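Local atomic coordinates of glutamate racemase (Francisella tularensis subsp. tularensis, PDB entry 3OUT), a protein that belongs to the Asp/Glu/hydantoin racemase family and has a two-domain alpha/beta fold with a ligand pocket that holds D-glutamic acid. Residues A127-I132 against I139-N144; H188-K193 against L204-L209. All coordinates share one frame; numbering follows the deposited sequence.

Contact 1. Residues A127-I132 against I139-N144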
loop_
_atom_site.group_PDB
_atom_site.type_symbol
_atom_site.label_atom_id
_atom_site.label_comp_id
_atom_site.label_asym_id
_atom_site.label_seq_id
_atom_site.Cartn_x
_atom_site.Cartn_y
_atom_site.Cartn_z
ATOM N N ALA B 127 -14.152 -18.025 12.363
ATOM C CA ALA B 127 -13.179 -19.059 12.140
ATOM C C ALA B 127 -13.015 -20.015 13.348
ATOM O O ALA B 127 -12.866 -21.219 13.153
ATOM C CB ALA B 127 -11.801 -18.435 11.769
ATOM N N TYR B 128 -12.991 -19.499 14.571
ATOM C CA TYR B 128 -12.722 -20.387 15.713
ATOM C C TYR B 128 -13.875 -21.355 15.888
ATOM O O TYR B 128 -13.660 -22.550 16.050
ATOM C CB TYR B 128 -12.453 -19.620 17.004
ATOM C CG TYR B 128 -10.981 -19.472 17.347
ATOM C CD1 TYR B 128 -10.282 -20.519 17.858
ATOM C CD2 TYR B 128 -10.314 -18.239 17.215
ATOM C CE1 TYR B 128 -8.936 -20.387 18.195
ATOM C CE2 TYR B 128 -9.031 -18.098 17.563
ATOM C CZ TYR B 128 -8.327 -19.195 18.056
ATOM O OH TYR B 128 -6.991 -19.059 18.390
ATOM N N ALA B 129 -15.102 -20.847 15.865
ATOM C CA ALA B 129 -16.263 -21.774 16.003
ATOM C C ALA B 129 -16.283 -22.797 14.880
ATOM O O ALA B 129 -16.486 -23.976 15.107
ATOM C CB ALA B 129 -17.539 -20.995 16.048
ATOM N N LEU B 130 -16.051 -22.355 13.651
ATOM C CA LEU B 130 -16.029 -23.269 12.511
ATOM C C LEU B 130 -14.985 -24.365 12.647
ATOM O O LEU B 130 -15.279 -25.553 12.426
ATOM C CB LEU B 130 -15.818 -22.498 11.215
ATOM C CG LEU B 130 -15.891 -23.316 9.927
ATOM C CD1 LEU B 130 -17.354 -23.680 9.622
ATOM C CD2 LEU B 130 -15.166 -22.578 8.777
ATOM N N GLN B 131 -13.779 -23.989 13.042
ATOM C CA GLN B 131 -12.670 -24.961 13.126
ATOM C C GLN B 131 -12.849 -25.898 14.301
ATOM O O GLN B 131 -12.502 -27.059 14.205
ATOM C CB GLN B 131 -11.321 -24.260 13.190
ATOM C CG GLN B 131 -10.993 -23.421 11.937
ATOM C CD GLN B 131 -10.821 -24.247 10.681
ATOM O OE1 GLN B 131 -10.208 -25.311 10.704
ATOM N NE2 GLN B 131 -11.372 -23.752 9.567
ATOM N N ILE B 132 -13.392 -25.393 15.399
ATOM C CA ILE B 132 -13.704 -26.251 16.544
ATOM C C ILE B 132 -14.758 -27.247 16.113
ATOM O O ILE B 132 -14.643 -28.437 16.392
ATOM C CB ILE B 132 -14.155 -25.435 17.772
ATOM C CG1 ILE B 132 -12.984 -24.614 18.315
ATOM C CG2 ILE B 132 -14.733 -26.351 18.881
ATOM C CD1 ILE B 132 -13.372 -23.501 19.305
ATOM N N ILE B 139 -19.611 -29.436 20.213
ATOM C CA ILE B 139 -18.985 -28.535 21.186
ATOM C C ILE B 139 -19.728 -27.198 21.117
ATOM O O ILE B 139 -19.974 -26.635 20.026
ATOM C CB ILE B 139 -17.475 -28.355 20.941
ATOM C CG1 ILE B 139 -16.728 -29.680 21.101
ATOM C CG2 ILE B 139 -16.927 -27.288 21.889
ATOM C CD1 ILE B 139 -15.270 -29.644 20.723
ATOM N N GLU B 140 -20.094 -26.685 22.281
ATOM C CA GLU B 140 -20.779 -25.411 22.399
ATOM C C GLU B 140 -19.699 -24.358 22.399
ATOM O O GLU B 140 -18.815 -24.388 23.259
ATOM C CB GLU B 140 -21.563 -25.335 23.724
ATOM C CG GLU B 140 -22.693 -26.286 23.776
ATOM C CD GLU B 140 -23.362 -26.338 25.129
ATOM O OE1 GLU B 140 -22.735 -26.019 26.172
ATOM O OE2 GLU B 140 -24.532 -26.729 25.146
ATOM N N VAL B 141 -19.760 -23.450 21.426
ATOM C CA VAL B 141 -18.770 -22.356 21.298
ATOM C C VAL B 141 -19.432 -20.983 21.443
ATOM O O VAL B 141 -20.358 -20.661 20.712
ATOM C CB VAL B 141 -18.016 -22.428 19.968
ATOM C CG1 VAL B 141 -16.935 -21.298 19.901
ATOM C CG2 VAL B 141 -17.369 -23.796 19.761
ATOM N N TYR B 142 -18.992 -20.235 22.454
ATOM C CA TYR B 142 -19.458 -18.873 22.710
ATOM C C TYR B 142 -18.317 -17.896 22.386
ATOM O O TYR B 142 -17.206 -18.037 22.889
ATOM C CB TYR B 142 -19.833 -18.731 24.167
ATOM C CG TYR B 142 -21.057 -19.536 24.541
ATOM C CD1 TYR B 142 -22.342 -19.076 24.239
ATOM C CD2 TYR B 142 -20.912 -20.730 25.193
ATOM C CE1 TYR B 142 -23.468 -19.817 24.611
ATOM C CE2 TYR B 142 -22.015 -21.488 25.564
ATOM C CZ TYR B 142 -23.280 -21.028 25.275
ATOM O OH TYR B 142 -24.344 -21.806 25.687
ATOM N N SER B 143 -18.607 -16.940 21.522
ATOM C CA SER B 143 -17.586 -16.030 21.031
ATOM C C SER B 143 -17.980 -14.591 21.288
ATOM O O SER B 143 -19.159 -14.220 21.121
ATOM C CB SER B 143 -17.423 -16.234 19.533
ATOM O OG SER B 143 -17.002 -17.550 19.198
ATOM N N ASN B 144 -17.002 -13.769 21.667
ATOM C CA ASN B 144 -17.249 -12.337 21.869
ATOM C C ASN B 144 -16.028 -11.514 21.452
ATOM O O ASN B 144 -14.952 -11.769 21.932
ATOM C CB ASN B 144 -17.608 -12.036 23.325
ATOM C CG ASN B 144 -18.420 -10.748 23.490
ATOM O OD1 ASN B 144 -19.268 -10.432 22.652
ATOM N ND2 ASN B 144 -18.181 -10.022 24.594
HETATM O O HOH W 1 -15.872 -17.823 16.560
#

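Contact 2. Residues H188-K193 against L204-L209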
loop_
_atom_site.group_PDB
_atom_site.type_symbol
_atom_site.label_atom_id
_atom_site.label_comp_id
_atom_site.label_asym_id
_atom_site.label_seq_id
_atom_site.Cartn_x
_atom_site.Cartn_y
_atom_site.Cartn_z
ATOM N N HIS B 188 -2.311 -10.451 21.658
ATOM C CA HIS B 188 -2.108 -9.439 22.686
ATOM C C HIS B 188 -2.658 -9.852 24.053
ATOM O O HIS B 188 -2.222 -9.324 25.068
ATOM C CB HIS B 188 -2.770 -8.139 22.258
ATOM C CG HIS B 188 -2.051 -7.434 21.164
ATOM N ND1 HIS B 188 -1.627 -8.054 20.007
ATOM C CD2 HIS B 188 -1.667 -6.140 21.066
ATOM C CE1 HIS B 188 -1.039 -7.154 19.232
ATOM N NE2 HIS B 188 -1.064 -5.982 19.847
ATOM N N TYR B 189 -3.638 -10.751 24.065
ATOM C CA TYR B 189 -4.460 -10.934 25.277
ATOM C C TYR B 189 -3.722 -11.632 26.425
ATOM O O TYR B 189 -4.048 -11.342 27.575
ATOM C CB TYR B 189 -5.785 -11.623 24.984
ATOM C CG TYR B 189 -6.679 -10.921 23.969
ATOM C CD1 TYR B 189 -6.398 -9.628 23.463
ATOM C CD2 TYR B 189 -7.851 -11.540 23.532
ATOM C CE1 TYR B 189 -7.238 -9.048 22.512
ATOM C CE2 TYR B 189 -8.676 -10.955 22.636
ATOM C CZ TYR B 189 -8.393 -9.693 22.153
ATOM O OH TYR B 189 -9.244 -9.161 21.210
ATOM N N PRO B 190 -2.793 -12.564 26.136
ATOM C CA PRO B 190 -2.053 -13.167 27.279
ATOM C C PRO B 190 -1.316 -12.150 28.183
ATOM O O PRO B 190 -1.120 -12.439 29.362
ATOM C CB PRO B 190 -1.093 -14.139 26.591
ATOM C CG PRO B 190 -1.813 -14.544 25.308
ATOM C CD PRO B 190 -2.437 -13.239 24.873
ATOM N N ILE B 191 -0.942 -10.973 27.674
ATOM C CA ILE B 191 -0.349 -9.896 28.496
ATOM C C ILE B 191 -1.197 -9.516 29.678
ATOM O O ILE B 191 -0.647 -9.183 30.744
ATOM C CB ILE B 191 -0.147 -8.594 27.628
ATOM C CG1 ILE B 191 0.947 -8.867 26.594
ATOM C CG2 ILE B 191 0.165 -7.307 28.482
ATOM C CD1 ILE B 191 2.386 -8.882 27.180
ATOM N N ILE B 192 -2.516 -9.565 29.504
ATOM C CA ILE B 192 -3.470 -9.176 30.528
ATOM C C ILE B 192 -4.170 -10.386 31.182
ATOM O O ILE B 192 -5.238 -10.238 31.766
ATOM C CB ILE B 192 -4.519 -8.125 30.032
ATOM C CG1 ILE B 192 -5.419 -8.668 28.907
ATOM C CG2 ILE B 192 -3.806 -6.802 29.616
ATOM C CD1 ILE B 192 -6.680 -7.840 28.651
ATOM N N LYS B 193 -3.575 -11.561 31.055
ATOM C CA LYS B 193 -4.232 -12.774 31.541
ATOM C C LYS B 193 -4.598 -12.706 33.024
ATOM O O LYS B 193 -5.651 -13.240 33.427
ATOM C CB LYS B 193 -3.396 -14.020 31.265
ATOM C CG LYS B 193 -2.063 -14.176 31.991
ATOM C CD LYS B 193 -1.436 -15.524 31.625
ATOM C CE LYS B 193 0.082 -15.506 31.618
ATOM N NZ LYS B 193 0.706 -14.618 32.640
ATOM N N LEU B 204 -7.526 -20.487 31.051
ATOM C CA LEU B 204 -7.224 -19.620 29.895
ATOM C C LEU B 204 -6.262 -20.317 28.941
ATOM O O LEU B 204 -5.203 -20.806 29.348
ATOM C CB LEU B 204 -6.670 -18.267 30.363
ATOM C CG LEU B 204 -7.497 -17.542 31.431
ATOM C CD1 LEU B 204 -6.823 -16.198 31.865
ATOM C CD2 LEU B 204 -8.907 -17.284 30.998
ATOM N N ILE B 205 -6.608 -20.342 27.649
ATOM C CA ILE B 205 -5.842 -21.042 26.652
ATOM C C ILE B 205 -5.065 -20.035 25.795
ATOM O O ILE B 205 -5.659 -19.190 25.122
ATOM C CB ILE B 205 -6.759 -21.862 25.713
ATOM C CG1 ILE B 205 -7.639 -22.850 26.480
ATOM C CG2 ILE B 205 -5.960 -22.550 24.561
ATOM C CD1 ILE B 205 -6.889 -23.862 27.228
ATOM N N ASP B 206 -3.738 -20.159 25.809
ATOM C CA ASP B 206 -2.876 -19.297 25.000
ATOM C C ASP B 206 -2.212 -20.206 23.989
ATOM O O ASP B 206 -1.339 -20.978 24.370
ATOM C CB ASP B 206 -1.822 -18.629 25.890
ATOM C CG ASP B 206 -0.766 -17.869 25.102
ATOM O OD1 ASP B 206 -0.832 -17.867 23.846
ATOM O OD2 ASP B 206 0.086 -17.187 25.761
ATOM N N PRO B 207 -2.582 -20.093 22.714
ATOM C CA PRO B 207 -2.121 -21.067 21.730
ATOM C C PRO B 207 -0.731 -20.820 21.149
ATOM O O PRO B 207 -0.289 -21.607 20.330
ATOM C CB PRO B 207 -3.159 -20.933 20.642
ATOM C CG PRO B 207 -3.515 -19.530 20.653
ATOM C CD PRO B 207 -3.573 -19.177 22.126
ATOM N N SER B 208 -0.042 -19.737 21.511
ATOM C CA SER B 208 1.268 -19.459 20.867
ATOM C C SER B 208 2.325 -20.520 21.000
ATOM O O SER B 208 2.997 -20.848 20.021
ATOM C CB SER B 208 1.851 -18.117 21.314
ATOM O OG SER B 208 1.917 -18.035 22.708
ATOM N N LEU B 209 2.539 -21.042 22.207
ATOM C CA LEU B 209 3.571 -22.058 22.377
ATOM C C LEU B 209 3.209 -23.351 21.641
ATOM O O LEU B 209 4.067 -23.962 21.027
ATOM C CB LEU B 209 3.846 -22.331 23.863
ATOM C CG LEU B 209 4.983 -23.316 24.133
ATOM C CD1 LEU B 209 6.359 -22.881 23.558
ATOM C CD2 LEU B 209 5.021 -23.532 25.668
#

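Contact 1. Residues A127-I132 against I139-N144
Ser-143 OG and Ala-129 N are joined through one water molecule, the polar link between helix 127-135 and strand 140-145. The water lies 2.9 Å from Ser-143 OG and accepts from Ala-129 N at 3.2 Å. No direct hydrogen bond crosses between the segments.

The rest of the contact is aliphatic. Val-141 divides its two methyls between two helix residues one turn apart. CG1 of Val-141, anti to its own backbone N (chi1 -177°), meets Ala-129 CB at 3.9 Å. CG2 of Val-141 stands beside that N and packs against Ile-132 CG2 at 3.8 Å. Val-141 CG2 also lies 4.0 Å from Ile-132 CD1, so it touches both branches of that isoleucine.

Ile-132 CG2 is shared. Besides Val-141, Ile-132 CG2 meets Ile-139 CD1 and Ile-139 CG2, each at 3.8 Å. The two isoleucine side chains cross at about a right angle, so branch meets branch rather than chain lying along chain.

Val-105 of helix 100-106 also touches Ile-132, and Val-114 of strand 113-118 touches Ile-139. The backbone of strand 140-145 bonds to strand 113-118, and Glu-69 of the second subunit packs on Ala-129.

The helix thus packs on the outermost strand of the four-stranded parallel sheet, as in an alpha/beta layered domain. CA of Ala-129 is 5.9 Å from CA of Val-141, and the small alanine side chain is consistent with this close approach. Val-141 and Ile-139, just before the strand, meet the helix through methyls, while the water gives the first-turn N-H of Ala-129 an acceptor without a direct bond.

Contact 2. Residues H188-K193 against L204-L209
Pro-190 sets its ring against the carboxylate of Asp-206, and the two side chains cross at about a right angle. Pro-190 CG approaches Asp-206 OD2 to 3.3 Å. Pro-190 CB is almost as near, at 3.4 Å from the same Asp-206 OD2. This is van der Waals contact between ring carbons and a carboxylate oxygen.

The other oxygen of Asp-206 is turned to its own chain. Asp-206 OD1 accepts from Ser-208 OG at 3.0 Å and from Ser-208 N at 3.1 Å. The hydrogen bond from Ser-208 N is nearly straight (170°) and caps the start of helix 208-221. Both donors come from the same face of the carboxylate, about 40° out of its plane. Two bonds to one oxygen probably restrict the rotation of the group, which would help to keep OD2 beside the proline.

A second touch lies at Leu-204. Leu-204 CD1 sits 3.5 Å from Lys-193 O and 4.1 Å from Lys-193 CB. The lysine chain bends at chi3 and chi4, and the ammonium end of Lys-193 runs off from Leu-204.

Leu-184 touches Pro-190, and Leu-182 touches Leu-204. His-188 touches the bound D-glutamic acid. Strand 181-184, helix 193-199 and strand 203-205 form a beta-alpha-beta unit with adjacent parallel strands. The contact ties the turn into that helix, and its first residue, to the second strand and the turn after it, beside the ligand pocket.

Overall arrangement
Contact 1 is buried and lies farther from the centre of the chain; contact 2 is a surface contact beside the ligand pocket. Their centres are about 17 Å apart. Both reach the same four-stranded parallel sheet at opposite outermost strands within this chain, 140-145 for contact 1 and 203-205 for contact 2. Contact 1 joins a helix to a strand through small and branched aliphatic side chains, with one water as its polar link. Contact 2 sets a 3-10 proline and the first residue of helix 193-199 against strand 203-205 and the turn after it. Its proline meets a carboxylate whose other oxygen makes a helix-capping bond. The two contacts meet where Tyr-128 OH lies 4.2 Å from Pro-207 CG, in packing.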